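Local coordinates for NADH dehydrogenase, putative (Plasmodium falciparum, PDB 5JWC), which probably oxidises NADH and passes the electrons through a bound FAD to ubiquinone, as a membrane-associated type II NADH dehydrogenase, at residues C105-Y110 with I305-K310; I312-N317 with R328-P333; I134-K139 with A300-I305. One frame throughout, in Å; residues are numbered along the deposited sequence.

In the fold
All three contacts lie in the pyridine nucleotide-disulphide oxidoreductase region, and helix 303-309 runs through the first and third. Contact 3 holds its N-terminal end against the loop after strand 131-134 that passes the FAD; contact 1 lays the rest of the same helix along strand 99-109. Their centres are about 10 Å apart, I305 belongs to both, and both touch FAD: C105, V136 and L304 at the adenine, V136 also at the ribose, and G137 at the pyrophosphate. Contact 2 is farther from the cofactor, the V329 side chain being about 13 Å from it. It touches contact 1 through Y110, whose ring packs on I332, but lies about 5 Å from contact 3 at the nearest atoms.

Contact 1. Residues C105-Y110 with I305-K310; sequences CTDVFY and IQKFLK. With FAD (flavin-adenine dinucleotide), chain C.
V108 and F308 form the apolar part of this contact. The valine's CB lies 3.6 Å from CD1 of F308, and its CG2 stands over one face of the phenyl ring, 4.2 Å above the plane and displaced toward the rim. F308 reaches the strand because its CG is anti to the backbone N (chi1 -180°), which swings the ring off the helix toward V108. Y110 extends the patch more loosely, its CD2 being 4.3 Å from CE1 of F308, while its hydroxyl is hydrogen-bonded to the carbonyl of T311. I337 of strand 337-339 touches V108, Y110 and F308.

The helix packs across one face of the FAD-binding, Rossmann-type sheet, nearly parallel to strand 99-109, an inner strand: the axes of 105-109 and 305-309 are 19° apart and 7.9 Å from each other at closest approach. T106 and D107 form a classic beta bulge, both facing N116 of strand 114-118.

Near the bulge K307 makes electrostatic contacts without a hydrogen bond. Its side chain, bent at chi3, brings CE to 3.3 Å from the T106 carbonyl O. Its NZ is 4.1 Å from OD2 of D107, too far for a salt bridge, although the opposite charges probably attract weakly.

Within this contact the backbone of C105 holds the adenine: its N donates to N1A (3.0 Å), and its O accepts from the exocyclic N6A (3.0 Å).

Contact 2. Residues I312-N317 with R328-P333; sequences IPVQAN and RVIGIP
I312 meets the 328-333 loop with both of its branches. CG2 rests 3.7 Å from the carbonyl O of G331 and equally close to that of I330, while CD1 reaches CD1 of I332 at 3.9 Å; the two isoleucine side chains cross at about a right angle. The same CD1 also touches CG1 of V329.

V314 comes next, with CG1 placed between its backbone N and carbonyl carbon (chi1 85°). From there CG1 packs on the CA of G331 at 3.8 Å and lies 4.3 Å from CG2 of I330, a loose apolar contact. G331, with a positive phi of 96°, has no side chain, which lets V314 and I312 close directly over its backbone.

Q315 supplies the polar link. Its chain, bent at chi2, carries NE2 to the carbonyl O of I330 in a short, nearly straight hydrogen bond (2.8 Å, 172° at the hydrogen). The donor lies in the carbonyl plane on a lone pair, and the acceptor is close to the plane of the glutamine amide. NE2 also donates to the K322 carbonyl and OE1 accepts from N318 ND2, so this buried amide is held at both ends and its rotation is fixed.

In sequence the two loops bracket strand 321-323: the first leads from helix 303-309 into it, and the second runs from it to strand 337-339, with I330 bonded through its backbone to K322 and V329 to I337.

Contact 3. Residues I134-K139 with A300-I305; sequences IAVGAK and AQTTLI. With FAD (flavin-adenine dinucleotide), chain C.
K139 and A300 form an antiparallel hydrogen-bonded pair in the two-stranded sheet of 138-140 and 299-301, their side chains on the same face. Two backbone bonds join them: K139 N to A300 O at 2.7 Å and A300 N to K139 O at 2.8 Å. From K139, which gives up the most surface here, the aliphatic chain runs along the opposite strand, CE approaching the carbonyl O of Q301 at 3.5 Å. CG lies between the backbone N and carbonyl carbon (chi1 66°), which turns the chain toward this strand.

At the buried end of the contact V136 packs on the start of the helix. Its CG2 meets OG1 of T302 at 3.6 Å and CG1 of I305, whereas CG1 packs on CD2 of L304 at 3.8 Å. Valine CB and CG1 and leucine CD2 also touch the FAD adenine, so the packing continues from the helix start onto the cofactor. I134 adds its CG2 to the CD1 of I305.

T302 is the N-cap of helix 303-309, its OG1 accepting a weak bond from I305 N, while its CG2 lies against the carbonyl O atoms of V136 and G137. A water joins the segments, donating to G137 O (2.6 Å) and Q301 OE1 and accepting from T302 N. G137, at positive phi, has no side chain, which leaves room for the FAD pyrophosphate, O3P lying 3.4 Å from its CA. Polar backbone atoms are thus met by strand bonds and a water, while V136 and L304 present apolar groups to the adenine.

Contact 1. Residues C105-Y110 with I305-K310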
loop_
_atom_site.group_PDB
_atom_site.type_symbol
_atom_site.label_atom_id
_atom_site.label_comp_id
_atom_site.label_asym_id
_atom_site.label_seq_id
_atom_site.Cartn_x
_atom_site.Cartn_y
_atom_site.Cartn_z
ATOM N N CYS A 105 -13.828 9.049 -20.042
ATOM C CA CYS A 105 -14.721 9.621 -21.053
ATOM C C CYS A 105 -14.749 11.155 -20.972
ATOM O O CYS A 105 -14.835 11.726 -19.880
ATOM C CB CYS A 105 -16.135 9.062 -20.921
ATOM S SG CYS A 105 -17.267 9.630 -22.233
ATOM N N THR A 106 -14.641 11.819 -22.126
ATOM C CA THR A 106 -14.558 13.279 -22.156
ATOM C C THR A 106 -15.783 13.896 -22.839
ATOM O O THR A 106 -16.158 15.024 -22.544
ATOM C CB THR A 106 -13.284 13.781 -22.891
ATOM O OG1 THR A 106 -13.335 13.401 -24.274
ATOM C CG2 THR A 106 -12.035 13.212 -22.268
ATOM N N ASP A 107 -16.395 13.158 -23.758
ATOM C CA ASP A 107 -17.539 13.659 -24.512
ATOM C C ASP A 107 -18.483 12.558 -24.905
ATOM O O ASP A 107 -18.063 11.435 -25.205
ATOM C CB ASP A 107 -17.097 14.390 -25.788
ATOM C CG ASP A 107 -16.443 15.713 -25.500
ATOM O OD1 ASP A 107 -17.181 16.700 -25.297
ATOM O OD2 ASP A 107 -15.194 15.766 -25.477
ATOM N N VAL A 108 -19.768 12.884 -24.917
ATOM C CA VAL A 108 -20.763 11.988 -25.467
ATOM C C VAL A 108 -21.394 12.641 -26.700
ATOM O O VAL A 108 -21.662 13.835 -26.697
ATOM C CB VAL A 108 -21.846 11.648 -24.428
ATOM C CG1 VAL A 108 -22.822 10.639 -25.005
ATOM C CG2 VAL A 108 -21.192 11.111 -23.134
ATOM N N PHE A 109 -21.596 11.865 -27.757
ATOM C CA PHE A 109 -22.246 12.363 -28.976
ATOM C C PHE A 109 -23.482 11.541 -29.214
ATOM O O PHE A 109 -23.435 10.533 -29.907
ATOM C CB PHE A 109 -21.291 12.296 -30.177
ATOM C CG PHE A 109 -20.120 13.218 -30.047
ATOM C CD1 PHE A 109 -20.163 14.495 -30.582
ATOM C CD2 PHE A 109 -18.992 12.829 -29.337
ATOM C CE1 PHE A 109 -19.090 15.356 -30.430
ATOM C CE2 PHE A 109 -17.923 13.680 -29.186
ATOM C CZ PHE A 109 -17.969 14.948 -29.729
ATOM N N TYR A 110 -24.592 11.957 -28.616
ATOM C CA TYR A 110 -25.765 11.096 -28.579
ATOM C C TYR A 110 -26.424 10.887 -29.942
ATOM O O TYR A 110 -27.081 9.862 -30.167
ATOM C CB TYR A 110 -26.788 11.636 -27.576
ATOM C CG TYR A 110 -27.376 12.990 -27.899
ATOM C CD1 TYR A 110 -28.565 13.107 -28.615
ATOM C CD2 TYR A 110 -26.763 14.149 -27.448
ATOM C CE1 TYR A 110 -29.115 14.358 -28.889
ATOM C CE2 TYR A 110 -27.299 15.397 -27.714
ATOM C CZ TYR A 110 -28.472 15.496 -28.432
ATOM O OH TYR A 110 -28.994 16.746 -28.691
ATOM N N ILE A 305 -20.154 15.451 -17.161
ATOM C CA ILE A 305 -21.587 15.682 -17.038
ATOM C C ILE A 305 -21.915 17.138 -17.397
ATOM O O ILE A 305 -22.897 17.407 -18.094
ATOM C CB ILE A 305 -22.084 15.356 -15.603
ATOM C CG1 ILE A 305 -22.050 13.848 -15.344
ATOM C CG2 ILE A 305 -23.478 15.870 -15.385
ATOM C CD1 ILE A 305 -22.985 13.022 -16.218
ATOM N N GLN A 306 -21.082 18.056 -16.914
ATOM C CA GLN A 306 -21.197 19.482 -17.219
ATOM C C GLN A 306 -21.178 19.730 -18.723
ATOM O O GLN A 306 -21.957 20.545 -19.225
ATOM C CB GLN A 306 -20.065 20.269 -16.563
ATOM C CG GLN A 306 -20.147 20.359 -15.046
ATOM C CD GLN A 306 -19.027 21.208 -14.471
ATOM O OE1 GLN A 306 -18.883 22.375 -14.828
ATOM N NE2 GLN A 306 -18.226 20.625 -13.574
ATOM N N LYS A 307 -20.284 19.037 -19.435
ATOM C CA LYS A 307 -20.178 19.194 -20.887
ATOM C C LYS A 307 -21.299 18.491 -21.639
ATOM O O LYS A 307 -21.794 19.013 -22.635
ATOM C CB LYS A 307 -18.826 18.705 -21.411
ATOM C CG LYS A 307 -17.676 19.619 -21.054
ATOM C CD LYS A 307 -16.477 19.383 -21.967
ATOM C CE LYS A 307 -15.720 18.122 -21.611
ATOM N NZ LYS A 307 -14.351 18.116 -22.212
ATOM N N PHE A 308 -21.681 17.302 -21.186
ATOM C CA PHE A 308 -22.759 16.561 -21.815
ATOM C C PHE A 308 -24.073 17.339 -21.734
ATOM O O PHE A 308 -24.881 17.340 -22.672
ATOM C CB PHE A 308 -22.893 15.200 -21.136
ATOM C CG PHE A 308 -23.962 14.324 -21.690
ATOM C CD1 PHE A 308 -24.101 14.140 -23.059
ATOM C CD2 PHE A 308 -24.813 13.634 -20.833
ATOM C CE1 PHE A 308 -25.081 13.300 -23.565
ATOM C CE2 PHE A 308 -25.801 12.796 -21.337
ATOM C CZ PHE A 308 -25.931 12.630 -22.707
ATOM N N LEU A 309 -24.284 18.006 -20.607
ATOM C CA LEU A 309 -25.545 18.709 -20.381
ATOM C C LEU A 309 -25.764 19.800 -21.442
ATOM O O LEU A 309 -26.872 19.943 -21.975
ATOM C CB LEU A 309 -25.569 19.303 -18.966
ATOM C CG LEU A 309 -26.038 18.286 -17.923
ATOM C CD1 LEU A 309 -25.899 18.817 -16.506
ATOM C CD2 LEU A 309 -27.480 17.878 -18.194
ATOM N N LYS A 310 -24.699 20.528 -21.770
ATOM C CA LYS A 310 -24.794 21.654 -22.693
ATOM C C LYS A 310 -25.041 21.248 -24.141
ATOM O O LYS A 310 -25.320 22.093 -24.989
ATOM C CB LYS A 310 -23.539 22.507 -22.580
ATOM C CG LYS A 310 -23.332 22.981 -21.166
ATOM C CD LYS A 310 -22.182 23.935 -21.024
ATOM C CE LYS A 310 -22.228 24.596 -19.646
ATOM N NZ LYS A 310 -21.240 25.705 -19.481
HETATM P PA FAD C . -18.919 6.197 -7.657
HETATM O O1A FAD C . -18.086 7.283 -7.039
HETATM O O2A FAD C . -19.116 5.011 -6.781
HETATM O O5B FAD C . -18.291 5.745 -9.069
HETATM C C5B FAD C . -18.035 6.671 -10.100
HETATM C C4B FAD C . -17.090 5.980 -11.069
HETATM O O4B FAD C . -16.999 6.743 -12.255
HETATM C C3B FAD C . -15.676 5.868 -10.491
HETATM O O3B FAD C . -15.149 4.607 -10.841
HETATM C C2B FAD C . -14.904 6.922 -11.254
HETATM O O2B FAD C . -13.550 6.553 -11.386
HETATM C C1B FAD C . -15.634 6.863 -12.590
HETATM N N9A FAD C . -15.492 8.053 -13.434
HETATM C C8A FAD C . -15.407 9.368 -13.042
HETATM N N7A FAD C . -15.307 10.124 -14.163
HETATM C C5A FAD C . -15.330 9.317 -15.247
HETATM C C6A FAD C . -15.259 9.582 -16.605
HETATM N N6A FAD C . -15.226 10.840 -17.044
HETATM N N1A FAD C . -15.322 8.533 -17.493
HETATM C C2A FAD C . -15.448 7.236 -17.031
HETATM N N3A FAD C . -15.514 6.979 -15.674
HETATM C C4A FAD C . -15.447 8.010 -14.801
HETATM N N1 FAD C . -23.382 5.505 0.676
HETATM C C2 FAD C . -24.192 4.694 1.422
HETATM O O2 FAD C . -25.271 4.336 0.963
HETATM N N3 FAD C . -23.802 4.260 2.678
HETATM C C4 FAD C . -22.593 4.622 3.211
HETATM O O4 FAD C . -22.269 4.207 4.332
HETATM C C4X FAD C . -21.754 5.435 2.458
HETATM N N5 FAD C . -20.528 5.826 2.949
HETATM C C5X FAD C . -19.707 6.638 2.175
HETATM C C6 FAD C . -18.466 7.014 2.654
HETATM C C7 FAD C . -17.625 7.828 1.905
HETATM C C7M FAD C . -16.283 8.222 2.478
HETATM C C8 FAD C . -18.024 8.259 0.647
HETATM C C8M FAD C . -17.134 9.140 -0.180
HETATM C C9 FAD C . -19.275 7.878 0.157
HETATM C C9A FAD C . -20.114 7.064 0.914
HETATM N N10 FAD C . -21.352 6.675 0.434
HETATM C C10 FAD C . -22.157 5.866 1.191
HETATM C "C1'" FAD C . -21.856 7.156 -0.896
HETATM C "C2'" FAD C . -21.498 6.299 -2.082
HETATM O "O2'" FAD C . -20.106 6.156 -2.135
HETATM C "C3'" FAD C . -21.933 7.050 -3.328
HETATM O "O3'" FAD C . -23.294 7.408 -3.249
HETATM C "C4'" FAD C . -21.681 6.121 -4.502
HETATM O "O4'" FAD C . -20.289 6.096 -4.688
HETATM C "C5'" FAD C . -22.377 6.571 -5.777
HETATM O "O5'" FAD C . -22.127 5.587 -6.759
HETATM P P FAD C . -21.740 6.039 -8.257
HETATM O O1P FAD C . -21.626 4.808 -9.127
HETATM O O2P FAD C . -22.780 7.032 -8.692
HETATM O O3P FAD C . -20.335 6.833 -8.099
#

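Contact 2. Residues I312-N317 with R328-P333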
loop_
_atom_site.group_PDB
_atom_site.type_symbol
_atom_site.label_atom_id
_atom_site.label_comp_id
_atom_site.label_asym_id
_atom_site.label_seq_id
_atom_site.Cartn_x
_atom_site.Cartn_y
_atom_site.Cartn_z
ATOM N N ILE A 312 -27.371 18.918 -24.775
ATOM C CA ILE A 312 -28.776 18.518 -24.788
ATOM C C ILE A 312 -29.632 19.767 -24.624
ATOM O O ILE A 312 -29.634 20.388 -23.553
ATOM C CB ILE A 312 -29.099 17.501 -23.675
ATOM C CG1 ILE A 312 -28.073 16.367 -23.668
ATOM C CG2 ILE A 312 -30.485 16.938 -23.848
ATOM C CD1 ILE A 312 -28.243 15.428 -22.500
ATOM N N PRO A 313 -30.337 20.160 -25.698
ATOM C CA PRO A 313 -31.062 21.438 -25.688
ATOM C C PRO A 313 -32.015 21.574 -24.504
ATOM O O PRO A 313 -31.854 22.508 -23.715
ATOM C CB PRO A 313 -31.815 21.433 -27.031
ATOM C CG PRO A 313 -31.805 19.998 -27.490
ATOM C CD PRO A 313 -30.535 19.414 -26.953
ATOM N N VAL A 314 -32.948 20.643 -24.347
ATOM C CA VAL A 314 -33.856 20.666 -23.201
ATOM C C VAL A 314 -33.140 20.692 -21.827
ATOM O O VAL A 314 -33.686 21.230 -20.866
ATOM C CB VAL A 314 -34.843 19.478 -23.255
ATOM C CG1 VAL A 314 -34.235 18.225 -22.653
ATOM C CG2 VAL A 314 -36.144 19.835 -22.553
ATOM N N GLN A 315 -31.930 20.138 -21.720
ATOM C CA GLN A 315 -31.225 20.126 -20.431
ATOM C C GLN A 315 -30.087 21.155 -20.347
ATOM O O GLN A 315 -29.344 21.182 -19.359
ATOM C CB GLN A 315 -30.648 18.725 -20.136
ATOM C CG GLN A 315 -31.669 17.596 -20.069
ATOM C CD GLN A 315 -31.297 16.549 -19.028
ATOM O OE1 GLN A 315 -30.742 16.876 -17.977
ATOM N NE2 GLN A 315 -31.609 15.287 -19.312
ATOM N N ALA A 316 -29.975 22.014 -21.357
ATOM C CA ALA A 316 -28.792 22.859 -21.544
ATOM C C ALA A 316 -28.388 23.706 -20.349
ATOM O O ALA A 316 -27.205 23.967 -20.160
ATOM C CB ALA A 316 -28.991 23.750 -22.762
ATOM N N ASN A 317 -29.342 24.143 -19.537
ATOM C CA ASN A 317 -28.983 24.967 -18.389
ATOM C C ASN A 317 -29.218 24.282 -17.047
ATOM O O ASN A 317 -29.300 24.946 -16.010
ATOM C CB ASN A 317 -29.747 26.298 -18.435
ATOM C CG ASN A 317 -29.821 26.884 -19.841
ATOM O OD1 ASN A 317 -30.791 26.675 -20.575
ATOM N ND2 ASN A 317 -28.780 27.622 -20.223
ATOM N N ARG A 328 -33.882 6.696 -18.016
ATOM C CA ARG A 328 -33.433 7.169 -19.329
ATOM C C ARG A 328 -33.142 8.656 -19.303
ATOM O O ARG A 328 -33.952 9.435 -18.820
ATOM C CB ARG A 328 -34.489 6.861 -20.408
ATOM C CG ARG A 328 -34.755 5.370 -20.542
ATOM C CD ARG A 328 -35.899 5.043 -21.486
ATOM N NE ARG A 328 -37.124 5.731 -21.098
ATOM C CZ ARG A 328 -38.263 5.657 -21.772
ATOM N NH1 ARG A 328 -39.328 6.322 -21.341
ATOM N NH2 ARG A 328 -38.339 4.915 -22.867
ATOM N N VAL A 329 -31.981 9.052 -19.813
ATOM C CA VAL A 329 -31.637 10.458 -19.904
ATOM C C VAL A 329 -32.663 11.200 -20.763
ATOM O O VAL A 329 -33.026 10.730 -21.835
ATOM C CB VAL A 329 -30.238 10.653 -20.492
ATOM C CG1 VAL A 329 -29.963 12.140 -20.746
ATOM C CG2 VAL A 329 -29.173 10.045 -19.544
ATOM N N ILE A 330 -33.137 12.342 -20.273
ATOM C CA ILE A 330 -34.214 13.094 -20.923
ATOM C C ILE A 330 -33.660 13.993 -22.038
ATOM O O ILE A 330 -32.651 14.667 -21.852
ATOM C CB ILE A 330 -34.985 13.952 -19.883
ATOM C CG1 ILE A 330 -35.715 13.053 -18.870
ATOM C CG2 ILE A 330 -35.965 14.914 -20.567
ATOM C CD1 ILE A 330 -36.326 13.810 -17.677
ATOM N N GLY A 331 -34.314 13.990 -23.200
ATOM C CA GLY A 331 -33.872 14.806 -24.319
ATOM C C GLY A 331 -33.010 14.039 -25.312
ATOM O O GLY A 331 -32.259 14.638 -26.085
ATOM N N ILE A 332 -33.104 12.712 -25.274
ATOM C CA ILE A 332 -32.376 11.848 -26.198
ATOM C C ILE A 332 -33.379 11.065 -27.033
ATOM O O ILE A 332 -33.967 10.090 -26.550
ATOM C CB ILE A 332 -31.425 10.837 -25.481
ATOM C CG1 ILE A 332 -30.610 11.497 -24.353
ATOM C CG2 ILE A 332 -30.522 10.150 -26.503
ATOM C CD1 ILE A 332 -29.609 12.573 -24.808
ATOM N N PRO A 333 -33.567 11.477 -28.298
ATOM C CA PRO A 333 -34.594 10.907 -29.181
ATOM C C PRO A 333 -34.565 9.382 -29.219
ATOM O O PRO A 333 -35.625 8.739 -29.246
ATOM C CB PRO A 333 -34.236 11.491 -30.554
ATOM C CG PRO A 333 -33.537 12.785 -30.236
ATOM C CD PRO A 333 -32.755 12.507 -28.975
#

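Contact 3. Residues I134-K139 with A300-I305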
loop_
_atom_site.group_PDB
_atom_site.type_symbol
_atom_site.label_atom_id
_atom_site.label_comp_id
_atom_site.label_asym_id
_atom_site.label_seq_id
_atom_site.Cartn_x
_atom_site.Cartn_y
_atom_site.Cartn_z
ATOM N N ILE A 134 -24.518 5.789 -18.050
ATOM C CA ILE A 134 -23.643 6.772 -17.420
ATOM C C ILE A 134 -23.692 6.650 -15.885
ATOM O O ILE A 134 -24.727 6.868 -15.251
ATOM C CB ILE A 134 -23.999 8.197 -17.843
ATOM C CG1 ILE A 134 -24.046 8.307 -19.378
ATOM C CG2 ILE A 134 -23.029 9.225 -17.208
ATOM C CD1 ILE A 134 -24.360 9.720 -19.882
ATOM N N ALA A 135 -22.558 6.276 -15.308
ATOM C CA ALA A 135 -22.454 6.089 -13.866
ATOM C C ALA A 135 -21.136 6.666 -13.357
ATOM O O ALA A 135 -20.379 5.978 -12.664
ATOM C CB ALA A 135 -22.558 4.613 -13.514
ATOM N N VAL A 136 -20.866 7.921 -13.698
ATOM C CA VAL A 136 -19.557 8.538 -13.421
ATOM C C VAL A 136 -19.469 9.204 -12.061
ATOM O O VAL A 136 -18.445 9.795 -11.712
ATOM C CB VAL A 136 -19.192 9.574 -14.493
ATOM C CG1 VAL A 136 -19.100 8.882 -15.849
ATOM C CG2 VAL A 136 -20.242 10.736 -14.514
ATOM N N GLY A 137 -20.542 9.106 -11.285
ATOM C CA GLY A 137 -20.527 9.648 -9.943
ATOM C C GLY A 137 -20.385 11.160 -9.897
ATOM O O GLY A 137 -20.907 11.872 -10.750
ATOM N N ALA A 138 -19.708 11.639 -8.859
ATOM C CA ALA A 138 -19.503 13.055 -8.634
ATOM C C ALA A 138 -18.064 13.302 -8.153
ATOM O O ALA A 138 -17.288 12.354 -7.990
ATOM C CB ALA A 138 -20.518 13.573 -7.627
ATOM N N LYS A 139 -17.691 14.565 -7.965
ATOM C CA LYS A 139 -16.356 14.871 -7.455
ATOM C C LYS A 139 -16.429 15.762 -6.229
ATOM O O LYS A 139 -17.519 16.175 -5.801
ATOM C CB LYS A 139 -15.472 15.488 -8.551
ATOM C CG LYS A 139 -15.858 16.858 -9.096
ATOM C CD LYS A 139 -14.885 17.203 -10.249
ATOM C CE LYS A 139 -15.184 18.536 -10.924
ATOM N NZ LYS A 139 -15.379 19.599 -9.902
ATOM N N ALA A 300 -19.739 17.781 -6.218
ATOM C CA ALA A 300 -19.956 18.592 -7.404
ATOM C C ALA A 300 -19.983 17.660 -8.606
ATOM O O ALA A 300 -19.542 16.514 -8.525
ATOM C CB ALA A 300 -18.874 19.645 -7.554
ATOM N N GLN A 301 -20.515 18.142 -9.717
ATOM C CA GLN A 301 -20.659 17.307 -10.892
ATOM C C GLN A 301 -19.345 17.190 -11.643
ATOM O O GLN A 301 -18.546 18.118 -11.660
ATOM C CB GLN A 301 -21.751 17.863 -11.811
ATOM C CG GLN A 301 -23.140 17.692 -11.229
ATOM C CD GLN A 301 -23.434 16.227 -10.899
ATOM O OE1 GLN A 301 -23.377 15.363 -11.784
ATOM N NE2 GLN A 301 -23.748 15.942 -9.626
ATOM N N THR A 302 -19.120 16.035 -12.259
ATOM C CA THR A 302 -17.926 15.842 -13.071
ATOM C C THR A 302 -17.944 16.769 -14.284
ATOM O O THR A 302 -19.006 17.197 -14.732
ATOM C CB THR A 302 -17.821 14.412 -13.574
ATOM O OG1 THR A 302 -19.002 14.097 -14.328
ATOM C CG2 THR A 302 -17.688 13.442 -12.402
ATOM N N THR A 303 -16.767 17.035 -14.840
ATOM C CA THR A 303 -16.664 17.847 -16.049
ATOM C C THR A 303 -17.408 17.181 -17.205
ATOM O O THR A 303 -18.079 17.849 -17.995
ATOM C CB THR A 303 -15.182 18.106 -16.433
ATOM O OG1 THR A 303 -14.534 16.864 -16.726
ATOM C CG2 THR A 303 -14.457 18.774 -15.288
ATOM N N LEU A 304 -17.338 15.858 -17.283
ATOM C CA LEU A 304 -18.049 15.142 -18.340
ATOM C C LEU A 304 -19.551 15.450 -18.348
ATOM O O LEU A 304 -20.152 15.689 -19.410
ATOM C CB LEU A 304 -17.852 13.636 -18.180
ATOM C CG LEU A 304 -18.761 12.758 -19.043
ATOM C CD1 LEU A 304 -18.499 13.057 -20.524
ATOM C CD2 LEU A 304 -18.585 11.290 -18.764
ATOM N N ILE A 305 -20.154 15.451 -17.161
ATOM C CA ILE A 305 -21.587 15.682 -17.038
ATOM C C ILE A 305 -21.915 17.138 -17.397
ATOM O O ILE A 305 -22.897 17.407 -18.094
ATOM C CB ILE A 305 -22.084 15.356 -15.603
ATOM C CG1 ILE A 305 -22.050 13.848 -15.344
ATOM C CG2 ILE A 305 -23.478 15.870 -15.385
ATOM C CD1 ILE A 305 -22.985 13.022 -16.218
HETATM P PA FAD C . -18.919 6.197 -7.657
HETATM O O1A FAD C . -18.086 7.283 -7.039
HETATM O O2A FAD C . -19.116 5.011 -6.781
HETATM O O5B FAD C . -18.291 5.745 -9.069
HETATM C C5B FAD C . -18.035 6.671 -10.100
HETATM C C4B FAD C . -17.090 5.980 -11.069
HETATM O O4B FAD C . -16.999 6.743 -12.255
HETATM C C3B FAD C . -15.676 5.868 -10.491
HETATM O O3B FAD C . -15.149 4.607 -10.841
HETATM C C2B FAD C . -14.904 6.922 -11.254
HETATM O O2B FAD C . -13.550 6.553 -11.386
HETATM C C1B FAD C . -15.634 6.863 -12.590
HETATM N N9A FAD C . -15.492 8.053 -13.434
HETATM C C8A FAD C . -15.407 9.368 -13.042
HETATM N N7A FAD C . -15.307 10.124 -14.163
HETATM C C5A FAD C . -15.330 9.317 -15.247
HETATM C C6A FAD C . -15.259 9.582 -16.605
HETATM N N6A FAD C . -15.226 10.840 -17.044
HETATM N N1A FAD C . -15.322 8.533 -17.493
HETATM C C2A FAD C . -15.448 7.236 -17.031
HETATM N N3A FAD C . -15.514 6.979 -15.674
HETATM C C4A FAD C . -15.447 8.010 -14.801
HETATM N N1 FAD C . -23.382 5.505 0.676
HETATM C C2 FAD C . -24.192 4.694 1.422
HETATM O O2 FAD C . -25.271 4.336 0.963
HETATM N N3 FAD C . -23.802 4.260 2.678
HETATM C C4 FAD C . -22.593 4.622 3.211
HETATM O O4 FAD C . -22.269 4.207 4.332
HETATM C C4X FAD C . -21.754 5.435 2.458
HETATM N N5 FAD C . -20.528 5.826 2.949
HETATM C C5X FAD C . -19.707 6.638 2.175
HETATM C C6 FAD C . -18.466 7.014 2.654
HETATM C C7 FAD C . -17.625 7.828 1.905
HETATM C C7M FAD C . -16.283 8.222 2.478
HETATM C C8 FAD C . -18.024 8.259 0.647
HETATM C C8M FAD C . -17.134 9.140 -0.180
HETATM C C9 FAD C . -19.275 7.878 0.157
HETATM C C9A FAD C . -20.114 7.064 0.914
HETATM N N10 FAD C . -21.352 6.675 0.434
HETATM C C10 FAD C . -22.157 5.866 1.191
HETATM C "C1'" FAD C . -21.856 7.156 -0.896
HETATM C "C2'" FAD C . -21.498 6.299 -2.082
HETATM O "O2'" FAD C . -20.106 6.156 -2.135
HETATM C "C3'" FAD C . -21.933 7.050 -3.328
HETATM O "O3'" FAD C . -23.294 7.408 -3.249
HETATM C "C4'" FAD C . -21.681 6.121 -4.502
HETATM O "O4'" FAD C . -20.289 6.096 -4.688
HETATM C "C5'" FAD C . -22.377 6.571 -5.777
HETATM O "O5'" FAD C . -22.127 5.587 -6.759
HETATM P P FAD C . -21.740 6.039 -8.257
HETATM O O1P FAD C . -21.626 4.808 -9.127
HETATM O O2P FAD C . -22.780 7.032 -8.692
HETATM O O3P FAD C . -20.335 6.833 -8.099
HETATM O O HOH W 1 -20.969 13.961 -12.303
#